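Local coordinates for Serine/threonine-protein kinase Tel1 (PDB 6SKY) that phosphorylates proteins on serine and threonine with ATP and probably switches on checkpoint signalling after DNA damage, at residues Thr2014-Arg2019 with Asp2033-Thr2038; Tyr2040-Ser2045 with Ser2057-Gly2062; Ser2514-Ala2519 with Gln2544-Thr2549; Val2535-Ser2540 with Pro2581-Ala2586. One frame throughout, in Å; residues are numbered along the deposited sequence.

Contact 1 (Thr2014-Arg2019 with Asp2033-Thr2038)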
loop_
_atom_site.group_PDB
_atom_site.type_symbol
_atom_site.label_atom_id
_atom_site.label_comp_id
_atom_site.label_asym_id
_atom_site.label_seq_id
_atom_site.Cartn_x
_atom_site.Cartn_y
_atom_site.Cartn_z
ATOM N N THR A 2014 -7.548 1.843 31.310
ATOM C CA THR A 2014 -7.375 2.964 32.224
ATOM C C THR A 2014 -5.958 3.024 32.763
ATOM O O THR A 2014 -5.294 4.063 32.684
ATOM C CB THR A 2014 -8.369 2.856 33.374
ATOM O OG1 THR A 2014 -9.696 2.791 32.850
ATOM C CG2 THR A 2014 -8.253 4.047 34.276
ATOM N N PHE A 2015 -5.459 1.907 33.290
ATOM C CA PHE A 2015 -4.171 1.976 33.965
ATOM C C PHE A 2015 -2.984 1.890 33.017
ATOM O O PHE A 2015 -1.932 2.465 33.318
ATOM C CB PHE A 2015 -4.124 0.915 35.051
ATOM C CG PHE A 2015 -5.025 1.228 36.189
ATOM C CD1 PHE A 2015 -4.583 1.986 37.240
ATOM C CD2 PHE A 2015 -6.337 0.832 36.175
ATOM C CE1 PHE A 2015 -5.416 2.307 38.263
ATOM C CE2 PHE A 2015 -7.169 1.153 37.201
ATOM C CZ PHE A 2015 -6.708 1.891 38.240
ATOM N N THR A 2016 -3.145 1.282 31.844
ATOM C CA THR A 2016 -2.115 1.368 30.820
ATOM C C THR A 2016 -1.953 2.796 30.331
ATOM O O THR A 2016 -0.830 3.291 30.190
ATOM C CB THR A 2016 -2.459 0.447 29.658
ATOM O OG1 THR A 2016 -2.565 -0.894 30.129
ATOM C CG2 THR A 2016 -1.385 0.502 28.622
ATOM N N THR A 2017 -3.069 3.478 30.071
ATOM C CA THR A 2017 -3.008 4.859 29.617
ATOM C C THR A 2017 -2.445 5.771 30.691
ATOM O O THR A 2017 -1.669 6.684 30.394
ATOM C CB THR A 2017 -4.399 5.315 29.206
ATOM O OG1 THR A 2017 -4.915 4.422 28.219
ATOM C CG2 THR A 2017 -4.354 6.692 28.637
ATOM N N ALA A 2018 -2.819 5.541 31.948
ATOM C CA ALA A 2018 -2.283 6.354 33.029
ATOM C C ALA A 2018 -0.785 6.167 33.174
ATOM O O ALA A 2018 -0.067 7.118 33.482
ATOM C CB ALA A 2018 -2.991 6.013 34.332
ATOM N N ARG A 2019 -0.288 4.947 32.963
ATOM C CA ARG A 2019 1.149 4.726 33.065
ATOM C C ARG A 2019 1.897 5.317 31.880
ATOM O O ARG A 2019 3.004 5.836 32.037
ATOM C CB ARG A 2019 1.440 3.241 33.185
ATOM C CG ARG A 2019 2.895 2.939 33.342
ATOM C CD ARG A 2019 3.161 1.464 33.350
ATOM N NE ARG A 2019 2.602 0.783 32.195
ATOM C CZ ARG A 2019 3.125 0.825 30.982
ATOM N NH1 ARG A 2019 2.549 0.171 29.993
ATOM N NH2 ARG A 2019 4.207 1.533 30.754
ATOM N N ASP A 2033 -7.114 -8.527 39.726
ATOM C CA ASP A 2033 -6.450 -9.531 38.915
ATOM C C ASP A 2033 -5.872 -8.964 37.631
ATOM O O ASP A 2033 -5.572 -9.727 36.708
ATOM C CB ASP A 2033 -7.426 -10.658 38.593
ATOM C CG ASP A 2033 -7.936 -11.353 39.834
ATOM O OD1 ASP A 2033 -7.177 -11.430 40.823
ATOM O OD2 ASP A 2033 -9.094 -11.822 39.825
ATOM N N SER A 2034 -5.709 -7.653 37.545
ATOM C CA SER A 2034 -5.211 -7.004 36.345
ATOM C C SER A 2034 -3.716 -6.769 36.473
ATOM O O SER A 2034 -3.233 -6.362 37.530
ATOM C CB SER A 2034 -5.939 -5.684 36.119
ATOM O OG SER A 2034 -5.674 -5.171 34.835
ATOM N N TRP A 2035 -2.977 -7.047 35.401
ATOM C CA TRP A 2035 -1.541 -6.810 35.427
ATOM C C TRP A 2035 -1.227 -5.325 35.360
ATOM O O TRP A 2035 -0.227 -4.869 35.933
ATOM C CB TRP A 2035 -0.868 -7.551 34.277
ATOM C CG TRP A 2035 -1.140 -6.950 32.960
ATOM C CD1 TRP A 2035 -2.181 -7.223 32.140
ATOM C CD2 TRP A 2035 -0.362 -5.953 32.303
ATOM N NE1 TRP A 2035 -2.103 -6.459 31.009
ATOM C CE2 TRP A 2035 -0.992 -5.669 31.089
ATOM C CE3 TRP A 2035 0.806 -5.269 32.629
ATOM C CZ2 TRP A 2035 -0.497 -4.735 30.202
ATOM C CZ3 TRP A 2035 1.293 -4.349 31.751
ATOM C CH2 TRP A 2035 0.649 -4.088 30.551
ATOM N N ALA A 2036 -2.079 -4.560 34.678
ATOM C CA ALA A 2036 -1.857 -3.132 34.526
ATOM C C ALA A 2036 -1.940 -2.422 35.861
ATOM O O ALA A 2036 -1.166 -1.502 36.125
ATOM C CB ALA A 2036 -2.869 -2.560 33.545
ATOM N N VAL A 2037 -2.843 -2.865 36.732
ATOM C CA VAL A 2037 -2.976 -2.259 38.051
ATOM C C VAL A 2037 -1.757 -2.560 38.910
ATOM O O VAL A 2037 -1.268 -1.694 39.636
ATOM C CB VAL A 2037 -4.273 -2.737 38.715
ATOM C CG1 VAL A 2037 -4.454 -2.067 40.036
ATOM C CG2 VAL A 2037 -5.440 -2.444 37.821
ATOM N N THR A 2038 -1.243 -3.786 38.833
ATOM C CA THR A 2038 -0.050 -4.163 39.580
ATOM C C THR A 2038 1.142 -3.310 39.181
ATOM O O THR A 2038 1.831 -2.720 40.029
ATOM C CB THR A 2038 0.251 -5.636 39.329
ATOM O OG1 THR A 2038 -0.814 -6.439 39.839
ATOM C CG2 THR A 2038 1.532 -6.041 39.993
#
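Phe2015 and Val2037 meet where two successive helices of the alpha-solenoid FAT domain, 2011-2021 and 2035-2047, come together. Ser2034 is the N-cap of the second helix, so this is its first turn that lies against the first helix. The backbones approach most closely at Phe2015 and Ala2036, with their CA atoms 5.6 Å apart.

The aromatic part is a CH-pi contact. One methyl of Val2037, CG2, sits over a face of the Phe2015 ring, 4.1 Å from its centroid and 23° off the ring normal. CG2 of Val2037 is displaced toward the rim, 3.8 Å from CD2 of Phe2015. The valine's chi1 of -177° puts CG1 anti to the backbone N and CG2 beside it, and it is CG2 that meets the ring.

The aliphatic part is a single touch between the CB atoms of Phe2015 and Ala2036, 4.0 Å apart, one methylene against one methyl.

No hydrogen bond joins the two segments. The hydroxyl of Thr2016 is spent on its own helix, bonded to the carbonyl O of Asp2012. What that oxygen offers across the contact is packing alone: OG1 of Thr2016 rests 3.8 Å from CB of Ala2036 and approaches the Trp2035 indole obliquely, 4.4 Å from CZ2.

Contact 2 (Tyr2040-Ser2045 with Ser2057-Gly2062)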
loop_
_atom_site.group_PDB
_atom_site.type_symbol
_atom_site.label_atom_id
_atom_site.label_comp_id
_atom_site.label_asym_id
_atom_site.label_seq_id
_atom_site.Cartn_x
_atom_site.Cartn_y
_atom_site.Cartn_z
ATOM N N TYR A 2040 1.115 -0.497 37.583
ATOM C CA TYR A 2040 0.832 0.895 37.886
ATOM C C TYR A 2040 1.102 1.213 39.341
ATOM O O TYR A 2040 1.645 2.271 39.652
ATOM C CB TYR A 2040 -0.615 1.212 37.548
ATOM C CG TYR A 2040 -0.967 2.647 37.789
ATOM C CD1 TYR A 2040 -0.512 3.629 36.942
ATOM C CD2 TYR A 2040 -1.747 3.022 38.861
ATOM C CE1 TYR A 2040 -0.816 4.929 37.153
ATOM C CE2 TYR A 2040 -2.057 4.327 39.075
ATOM C CZ TYR A 2040 -1.586 5.276 38.215
ATOM O OH TYR A 2040 -1.889 6.590 38.411
ATOM N N LYS A 2041 0.699 0.330 40.253
ATOM C CA LYS A 2041 0.929 0.591 41.667
ATOM C C LYS A 2041 2.409 0.622 41.982
ATOM O O LYS A 2041 2.857 1.452 42.775
ATOM C CB LYS A 2041 0.223 -0.448 42.523
ATOM C CG LYS A 2041 -1.272 -0.348 42.459
ATOM C CD LYS A 2041 -1.903 -0.801 43.742
ATOM C CE LYS A 2041 -1.746 -2.280 43.940
ATOM N NZ LYS A 2041 -2.775 -3.032 43.190
ATOM N N ALA A 2042 3.191 -0.253 41.353
ATOM C CA ALA A 2042 4.638 -0.194 41.552
ATOM C C ALA A 2042 5.219 1.140 41.090
ATOM O O ALA A 2042 6.003 1.771 41.809
ATOM C CB ALA A 2042 5.315 -1.352 40.831
ATOM N N TYR A 2043 4.842 1.601 39.896
ATOM C CA TYR A 2043 5.423 2.856 39.412
ATOM C C TYR A 2043 4.905 4.065 40.180
ATOM O O TYR A 2043 5.645 5.032 40.387
ATOM C CB TYR A 2043 5.164 3.042 37.920
ATOM C CG TYR A 2043 5.963 2.104 37.077
ATOM C CD1 TYR A 2043 7.336 2.127 37.107
ATOM C CD2 TYR A 2043 5.347 1.188 36.261
ATOM C CE1 TYR A 2043 8.063 1.263 36.352
ATOM C CE2 TYR A 2043 6.070 0.327 35.501
ATOM C CZ TYR A 2043 7.420 0.363 35.551
ATOM O OH TYR A 2043 8.138 -0.509 34.783
ATOM N N GLN A 2044 3.644 4.036 40.595
ATOM C CA GLN A 2044 3.102 5.101 41.425
ATOM C C GLN A 2044 3.850 5.194 42.743
ATOM O O GLN A 2044 4.265 6.278 43.160
ATOM C CB GLN A 2044 1.620 4.852 41.661
ATOM C CG GLN A 2044 0.965 5.845 42.554
ATOM C CD GLN A 2044 -0.498 5.579 42.703
ATOM O OE1 GLN A 2044 -0.905 4.482 43.044
ATOM N NE2 GLN A 2044 -1.305 6.584 42.440
ATOM N N SER A 2045 4.037 4.061 43.417
ATOM C CA SER A 2045 4.843 4.057 44.625
ATOM C C SER A 2045 6.237 4.588 44.360
ATOM O O SER A 2045 6.830 5.234 45.222
ATOM C CB SER A 2045 4.927 2.654 45.193
ATOM O OG SER A 2045 6.019 2.566 46.076
ATOM N N SER A 2057 9.298 -2.696 48.769
ATOM C CA SER A 2057 8.173 -3.401 49.363
ATOM C C SER A 2057 7.001 -3.475 48.401
ATOM O O SER A 2057 6.326 -4.506 48.312
ATOM C CB SER A 2057 7.759 -2.717 50.657
ATOM O OG SER A 2057 8.859 -2.629 51.539
ATOM N N MET A 2058 6.747 -2.397 47.662
ATOM C CA MET A 2058 5.636 -2.418 46.714
ATOM C C MET A 2058 5.909 -3.367 45.552
ATOM O O MET A 2058 5.011 -4.090 45.105
ATOM C CB MET A 2058 5.359 -1.010 46.205
ATOM C CG MET A 2058 4.147 -0.921 45.331
ATOM S SD MET A 2058 2.609 -1.156 46.217
ATOM C CE MET A 2058 2.640 0.277 47.272
ATOM N N VAL A 2059 7.150 -3.394 45.064
ATOM C CA VAL A 2059 7.516 -4.323 43.999
ATOM C C VAL A 2059 7.359 -5.764 44.463
ATOM O O VAL A 2059 6.847 -6.616 43.726
ATOM C CB VAL A 2059 8.947 -4.035 43.519
ATOM C CG1 VAL A 2059 9.413 -5.108 42.583
ATOM C CG2 VAL A 2059 9.012 -2.693 42.844
ATOM N N HIS A 2060 7.786 -6.064 45.690
ATOM C CA HIS A 2060 7.691 -7.430 46.194
ATOM C C HIS A 2060 6.246 -7.847 46.420
ATOM O O HIS A 2060 5.878 -8.999 46.159
ATOM C CB HIS A 2060 8.495 -7.566 47.475
ATOM C CG HIS A 2060 9.971 -7.509 47.259
ATOM N ND1 HIS A 2060 10.544 -7.658 46.017
ATOM C CD2 HIS A 2060 10.994 -7.322 48.124
ATOM C CE1 HIS A 2060 11.855 -7.561 46.124
ATOM N NE2 HIS A 2060 12.154 -7.358 47.393
ATOM N N ASP A 2061 5.405 -6.929 46.891
ATOM C CA ASP A 2061 3.985 -7.236 46.990
ATOM C C ASP A 2061 3.387 -7.507 45.616
ATOM O O ASP A 2061 2.535 -8.392 45.465
ATOM C CB ASP A 2061 3.254 -6.093 47.680
ATOM C CG ASP A 2061 1.854 -6.477 48.121
ATOM O OD1 ASP A 2061 1.432 -7.625 47.862
ATOM O OD2 ASP A 2061 1.172 -5.630 48.733
ATOM N N GLY A 2062 3.834 -6.769 44.599
ATOM C CA GLY A 2062 3.351 -7.022 43.252
ATOM C C GLY A 2062 3.734 -8.395 42.742
ATOM O O GLY A 2062 2.911 -9.109 42.168
#
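Ala2042 and Val2059, with CA atoms 5.6 Å apart, mark the nearest backbone approach of helices 2035-2047 and 2052-2070, an antiparallel hairpin whose local axes come within 8.9 Å and run at 175° to each other.

Most of the packing comes from one side chain, Met2058. Its CG leaves anti to the backbone N (chi1 -174°), and the chain then bends at both chi2 and chi3, curling against the facing helix instead of running straight out. Ser2045 receives the base of this hook. Its OG lies 3.6 Å from CB of Met2058, and its CB lies 3.7 Å from CG of the same methionine. The curled terminal methyl returns to the same serine, with CE of Met2058 3.9 Å from CB of Ser2045.

One turn before Ser2045 in its helix, the carbonyl O of Lys2041 lies 3.7 Å from CG of Met2058, which also comes close to CA of Ala2042. The lysine contributes only the start of its chain here; its amino end leads away to a weak hydrogen bond with the carbonyl O of Pro2029. Beside the methionine, the methyl of Ala2042 faces CG2 of Val2059 at 4.4 Å, a looser touch. Leu2090 and Asp2094 of helix 2077-2097 lie against these last two residues, placing the hairpin among the stacked helices of the FAT solenoid.

No hydrogen bond or salt bridge crosses this interface: small alanine and serine side chains let the helices lie near each other, and the two are joined by van der Waals packing around a bent thioether chain.

Contact 3 (Ser2514-Ala2519 with Gln2544-Thr2549)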
loop_
_atom_site.group_PDB
_atom_site.type_symbol
_atom_site.label_atom_id
_atom_site.label_comp_id
_atom_site.label_asym_id
_atom_site.label_seq_id
_atom_site.Cartn_x
_atom_site.Cartn_y
_atom_site.Cartn_z
ATOM N N SER A 2514 35.787 -45.341 1.481
ATOM C CA SER A 2514 34.984 -45.166 0.283
ATOM C C SER A 2514 35.150 -46.343 -0.661
ATOM O O SER A 2514 34.192 -46.746 -1.327
ATOM C CB SER A 2514 35.359 -43.866 -0.404
ATOM O OG SER A 2514 35.625 -42.878 0.563
ATOM N N ARG A 2515 36.354 -46.917 -0.724
ATOM C CA ARG A 2515 36.539 -48.096 -1.562
ATOM C C ARG A 2515 35.646 -49.240 -1.107
ATOM O O ARG A 2515 34.981 -49.889 -1.924
ATOM C CB ARG A 2515 38.001 -48.518 -1.565
ATOM C CG ARG A 2515 38.894 -47.527 -2.249
ATOM C CD ARG A 2515 40.259 -48.100 -2.517
ATOM N NE ARG A 2515 41.067 -47.174 -3.294
ATOM C CZ ARG A 2515 40.962 -47.022 -4.609
ATOM N NH1 ARG A 2515 41.734 -46.155 -5.242
ATOM N NH2 ARG A 2515 40.082 -47.737 -5.292
ATOM N N VAL A 2516 35.588 -49.490 0.203
ATOM C CA VAL A 2516 34.766 -50.618 0.638
ATOM C C VAL A 2516 33.276 -50.291 0.563
ATOM O O VAL A 2516 32.466 -51.177 0.276
ATOM C CB VAL A 2516 35.168 -51.105 2.039
ATOM C CG1 VAL A 2516 36.638 -51.429 2.064
ATOM C CG2 VAL A 2516 34.822 -50.096 3.089
ATOM N N TYR A 2517 32.881 -49.036 0.791
ATOM C CA TYR A 2517 31.475 -48.669 0.616
ATOM C C TYR A 2517 31.032 -48.866 -0.823
ATOM O O TYR A 2517 29.938 -49.373 -1.081
ATOM C CB TYR A 2517 31.240 -47.219 1.026
ATOM C CG TYR A 2517 30.702 -47.032 2.414
ATOM C CD1 TYR A 2517 29.494 -47.569 2.780
ATOM C CD2 TYR A 2517 31.392 -46.293 3.347
ATOM C CE1 TYR A 2517 29.000 -47.394 4.036
ATOM C CE2 TYR A 2517 30.904 -46.114 4.602
ATOM C CZ TYR A 2517 29.709 -46.665 4.939
ATOM O OH TYR A 2517 29.214 -46.488 6.199
ATOM N N HIS A 2518 31.869 -48.469 -1.777
ATOM C CA HIS A 2518 31.527 -48.647 -3.181
ATOM C C HIS A 2518 31.482 -50.119 -3.560
ATOM O O HIS A 2518 30.597 -50.546 -4.311
ATOM C CB HIS A 2518 32.530 -47.893 -4.043
ATOM C CG HIS A 2518 32.351 -48.111 -5.507
ATOM N ND1 HIS A 2518 33.390 -48.470 -6.334
ATOM C CD2 HIS A 2518 31.257 -48.019 -6.296
ATOM C CE1 HIS A 2518 32.943 -48.591 -7.571
ATOM N NE2 HIS A 2518 31.651 -48.324 -7.574
ATOM N N ALA A 2519 32.432 -50.913 -3.060
ATOM C CA ALA A 2519 32.399 -52.343 -3.338
ATOM C C ALA A 2519 31.132 -52.976 -2.791
ATOM O O ALA A 2519 30.521 -53.823 -3.447
ATOM C CB ALA A 2519 33.630 -53.024 -2.751
ATOM N N GLN A 2544 32.715 -59.016 4.830
ATOM C CA GLN A 2544 33.767 -59.147 5.829
ATOM C C GLN A 2544 34.912 -58.184 5.553
ATOM O O GLN A 2544 35.477 -57.600 6.486
ATOM C CB GLN A 2544 34.271 -60.584 5.887
ATOM C CG GLN A 2544 35.235 -60.818 7.028
ATOM C CD GLN A 2544 34.722 -60.255 8.340
ATOM O OE1 GLN A 2544 35.321 -59.349 8.915
ATOM N NE2 GLN A 2544 33.611 -60.793 8.821
ATOM N N ASN A 2545 35.270 -58.002 4.280
ATOM C CA ASN A 2545 36.247 -56.974 3.942
ATOM C C ASN A 2545 35.768 -55.600 4.391
ATOM O O ASN A 2545 36.549 -54.804 4.927
ATOM C CB ASN A 2545 36.517 -56.985 2.441
ATOM C CG ASN A 2545 37.598 -56.015 2.043
ATOM O OD1 ASN A 2545 38.444 -55.651 2.853
ATOM N ND2 ASN A 2545 37.577 -55.589 0.787
ATOM N N PHE A 2546 34.476 -55.319 4.203
ATOM C CA PHE A 2546 33.898 -54.054 4.632
ATOM C C PHE A 2546 34.020 -53.872 6.136
ATOM O O PHE A 2546 34.467 -52.824 6.610
ATOM C CB PHE A 2546 32.437 -54.000 4.191
ATOM C CG PHE A 2546 31.663 -52.864 4.778
ATOM C CD1 PHE A 2546 31.730 -51.607 4.223
ATOM C CD2 PHE A 2546 30.851 -53.061 5.872
ATOM C CE1 PHE A 2546 31.022 -50.574 4.753
ATOM C CE2 PHE A 2546 30.144 -52.026 6.406
ATOM C CZ PHE A 2546 30.233 -50.780 5.846
ATOM N N LEU A 2547 33.629 -54.887 6.906
ATOM C CA LEU A 2547 33.658 -54.753 8.359
ATOM C C LEU A 2547 35.079 -54.604 8.883
ATOM O O LEU A 2547 35.335 -53.789 9.777
ATOM C CB LEU A 2547 32.973 -55.946 9.009
ATOM C CG LEU A 2547 31.456 -55.840 9.048
ATOM C CD1 LEU A 2547 30.882 -57.120 9.568
ATOM C CD2 LEU A 2547 31.054 -54.686 9.929
ATOM N N SER A 2548 36.020 -55.371 8.333
ATOM C CA SER A 2548 37.408 -55.241 8.761
ATOM C C SER A 2548 37.952 -53.854 8.448
ATOM O O SER A 2548 38.512 -53.182 9.324
ATOM C CB SER A 2548 38.256 -56.321 8.099
ATOM O OG SER A 2548 37.948 -56.412 6.724
ATOM N N THR A 2549 37.786 -53.402 7.199
ATOM C CA THR A 2549 38.297 -52.090 6.818
ATOM C C THR A 2549 37.667 -50.988 7.646
ATOM O O THR A 2549 38.323 -49.995 7.974
ATOM C CB THR A 2549 38.038 -51.831 5.343
ATOM O OG1 THR A 2549 38.339 -53.011 4.592
ATOM C CG2 THR A 2549 38.904 -50.693 4.856
#
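The helix pair 2507-2522 and 2541-2552, which packs beside the antiparallel sheet of the kinase N-lobe, meets here through Val2516 and Tyr2517 on one side and Phe2546 and Thr2549 on the other. The short segments run antiparallel at 156°, their axes 9.4 Å apart at closest approach.

The two rings form a T-shaped pair, with the edge of Phe2546 turned to a face of Tyr2517, planes at 69° and centroids 5.3 Å apart. Atom CE1 of Phe2546 stands over the tyrosine ring toward its rim, 3.8 Å from CE1 of Tyr2517. The tyrosine hydroxyl is held farther on by Gln2607, and the ring lies against Leu2654 and Leu2660 of the sheet.

Val2516 splits its methyls between two partners. CG2 of Val2516 meets CD1 of Phe2546 at 3.6 Å, the two side chains crossing at about a right angle. CG1, anti to the carbonyl carbon (chi1 -55°), reaches tip to tip toward Thr2549. With an alanine here instead of Phe2546, the Tyr2517 face would probably lose its edge partner and a gap would open beside CG2 of Val2516.

Thr2549 keeps its polar bond within its own helix. Its OG1 donates to the carbonyl O of Asn2545 at 2.6 Å, from the face of that carbonyl opposite to the one used by Thr2549 N.

Contact 4 (Val2535-Ser2540 with Pro2581-Ala2586)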
loop_
_atom_site.group_PDB
_atom_site.type_symbol
_atom_site.label_atom_id
_atom_site.label_comp_id
_atom_site.label_asym_id
_atom_site.label_seq_id
_atom_site.Cartn_x
_atom_site.Cartn_y
_atom_site.Cartn_z
ATOM N N VAL A 2535 19.669 -59.658 6.215
ATOM C CA VAL A 2535 20.820 -60.556 6.150
ATOM C C VAL A 2535 21.926 -60.064 7.072
ATOM O O VAL A 2535 22.223 -58.867 7.083
ATOM C CB VAL A 2535 21.343 -60.668 4.713
ATOM C CG1 VAL A 2535 22.381 -61.759 4.614
ATOM C CG2 VAL A 2535 20.205 -60.930 3.768
ATOM N N PRO A 2536 22.569 -60.931 7.853
ATOM C CA PRO A 2536 23.761 -60.496 8.591
ATOM C C PRO A 2536 24.908 -60.266 7.623
ATOM O O PRO A 2536 25.192 -61.107 6.770
ATOM C CB PRO A 2536 24.041 -61.670 9.531
ATOM C CG PRO A 2536 23.491 -62.836 8.814
ATOM C CD PRO A 2536 22.260 -62.345 8.109
ATOM N N ILE A 2537 25.569 -59.120 7.751
ATOM C CA ILE A 2537 26.617 -58.752 6.794
ATOM C C ILE A 2537 27.904 -59.367 7.328
ATOM O O ILE A 2537 28.780 -58.708 7.889
ATOM C CB ILE A 2537 26.701 -57.232 6.586
ATOM C CG1 ILE A 2537 27.904 -56.858 5.724
ATOM C CG2 ILE A 2537 26.703 -56.479 7.910
ATOM C CD1 ILE A 2537 28.124 -55.384 5.618
ATOM N N LYS A 2538 28.009 -60.677 7.163
ATOM C CA LYS A 2538 29.280 -61.379 7.259
ATOM C C LYS A 2538 29.359 -62.554 6.304
ATOM O O LYS A 2538 30.392 -63.224 6.272
ATOM C CB LYS A 2538 29.521 -61.870 8.691
ATOM C CG LYS A 2538 30.154 -60.844 9.597
ATOM C CD LYS A 2538 30.466 -61.420 10.956
ATOM C CE LYS A 2538 31.287 -60.446 11.774
ATOM N NZ LYS A 2538 31.799 -61.071 13.021
ATOM N N ASN A 2539 28.321 -62.816 5.516
ATOM C CA ASN A 2539 28.260 -64.016 4.702
ATOM C C ASN A 2539 28.700 -63.780 3.271
ATOM O O ASN A 2539 28.664 -64.714 2.465
ATOM C CB ASN A 2539 26.840 -64.587 4.719
ATOM C CG ASN A 2539 26.407 -65.002 6.105
ATOM O OD1 ASN A 2539 27.094 -64.727 7.087
ATOM N ND2 ASN A 2539 25.266 -65.663 6.196
ATOM N N SER A 2540 29.064 -62.627 2.956
ATOM C CA SER A 2540 29.719 -62.348 1.696
ATOM C C SER A 2540 31.168 -61.942 1.954
ATOM O O SER A 2540 31.491 -61.432 3.029
ATOM C CB SER A 2540 28.986 -61.232 0.954
ATOM O OG SER A 2540 29.393 -61.156 -0.398
ATOM N N PRO A 2581 25.005 -55.917 13.337
ATOM C CA PRO A 2581 25.407 -57.133 12.620
ATOM C C PRO A 2581 24.631 -57.389 11.346
ATOM O O PRO A 2581 25.164 -58.038 10.439
ATOM C CB PRO A 2581 25.162 -58.237 13.655
ATOM C CG PRO A 2581 25.213 -57.535 14.966
ATOM C CD PRO A 2581 24.608 -56.203 14.723
ATOM N N GLU A 2582 23.398 -56.910 11.237
ATOM C CA GLU A 2582 22.557 -57.218 10.092
ATOM C C GLU A 2582 22.290 -55.977 9.254
ATOM O O GLU A 2582 22.513 -54.842 9.682
ATOM C CB GLU A 2582 21.231 -57.835 10.541
ATOM C CG GLU A 2582 21.367 -59.237 11.099
ATOM C CD GLU A 2582 20.028 -59.894 11.362
ATOM O OE1 GLU A 2582 19.071 -59.176 11.716
ATOM O OE2 GLU A 2582 19.930 -61.129 11.207
ATOM N N MET A 2583 21.811 -56.216 8.039
ATOM C CA MET A 2583 21.414 -55.161 7.127
ATOM C C MET A 2583 20.143 -55.585 6.419
ATOM O O MET A 2583 20.008 -56.740 6.007
ATOM C CB MET A 2583 22.512 -54.850 6.111
ATOM C CG MET A 2583 22.807 -55.949 5.134
ATOM S SD MET A 2583 24.128 -55.470 4.023
ATOM C CE MET A 2583 24.227 -56.911 2.987
ATOM N N ALA A 2584 19.206 -54.653 6.303
ATOM C CA ALA A 2584 17.974 -54.908 5.585
ATOM C C ALA A 2584 18.193 -54.736 4.090
ATOM O O ALA A 2584 19.221 -54.235 3.638
ATOM C CB ALA A 2584 16.870 -53.981 6.072
ATOM N N ILE A 2585 17.207 -55.159 3.312
ATOM C CA ILE A 2585 17.270 -55.077 1.859
ATOM C C ILE A 2585 15.909 -54.644 1.344
ATOM O O ILE A 2585 14.875 -55.070 1.867
ATOM C CB ILE A 2585 17.704 -56.419 1.243
ATOM C CG1 ILE A 2585 19.134 -56.735 1.667
ATOM C CG2 ILE A 2585 17.614 -56.371 -0.257
ATOM C CD1 ILE A 2585 19.645 -58.028 1.161
ATOM N N ALA A 2586 15.907 -53.782 0.334
ATOM C CA ALA A 2586 14.679 -53.284 -0.263
ATOM C C ALA A 2586 14.422 -53.955 -1.607
ATOM O O ALA A 2586 15.267 -54.668 -2.151
ATOM C CB ALA A 2586 14.743 -51.764 -0.419
#
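Val2535 and Met2583 form an antiparallel hydrogen-bonded pair, each giving its N-H to the other's carbonyl. The bond from Met2583 N to Val2535 O is 2.8 Å long and fairly straight at 159°; the return bond, Val2535 N to Met2583 O at 2.9 Å, is more bent, with 134° at the hydrogen. A third bond follows beyond the end of the short strand, where Ile2537 N donates to Pro2581 O at 2.9 Å, in the carbonyl plane. Ile2537 is the centre of an inverse gamma turn, by which the chain leaves the sheet.

Between these bonds, Pro2536 and Glu2582 make a non-hydrogen-bonded pair, a place where proline's missing N-H costs nothing. Here the backbones close to a CA-CA distance of 3.8 Å, and CA-H...O contacts run from Glu2582 to Val2535 O and from Pro2536 to Pro2581 O. The glutamate lies alongside the proline, its CG 3.7 Å from CA of Pro2536, while its carboxylate has a long, weak ion pair with Lys2534.

Val2535 and Met2583 point to one face of the sheet. CG2 of Val2535 touches CD1 of Ile2585 at 3.9 Å, while the extended Met2583 chain carries its SD to 4.0 Å from CB of Ile2537, just past the strand. Tyr2529 packs on both Met2583 and Ile2585.

The hold is thus backbone pairing backed by apolar side chains: strand 2534-2536, outermost in the N-lobe sheet within this chain, is joined to strand 2576-2585 by main-chain bonds that depend little on side-chain identity.

The four contacts fall into two pairs on opposite sides of the chain's centre, with centres 69 to 72 Å apart from one pair to the other. Contacts 1 and 2, their centres about 12 Å apart, follow in series and share helix 2035-2047: Tyr2040 meets Phe2015 edge-to-face, and Tyr2043 packs on Arg2019. Contacts 3 and 4, centres about 13 Å apart, interleave along the chain, since strand 2534-2536 falls between the two helices of contact 3; Phe2546 and Leu2547 rest on Ile2537. This second pair is the one closer to the nucleotide: the bound ATP analogue is about 14 Å from the side chain of Tyr2517 and about 9 Å from that of Ile2585.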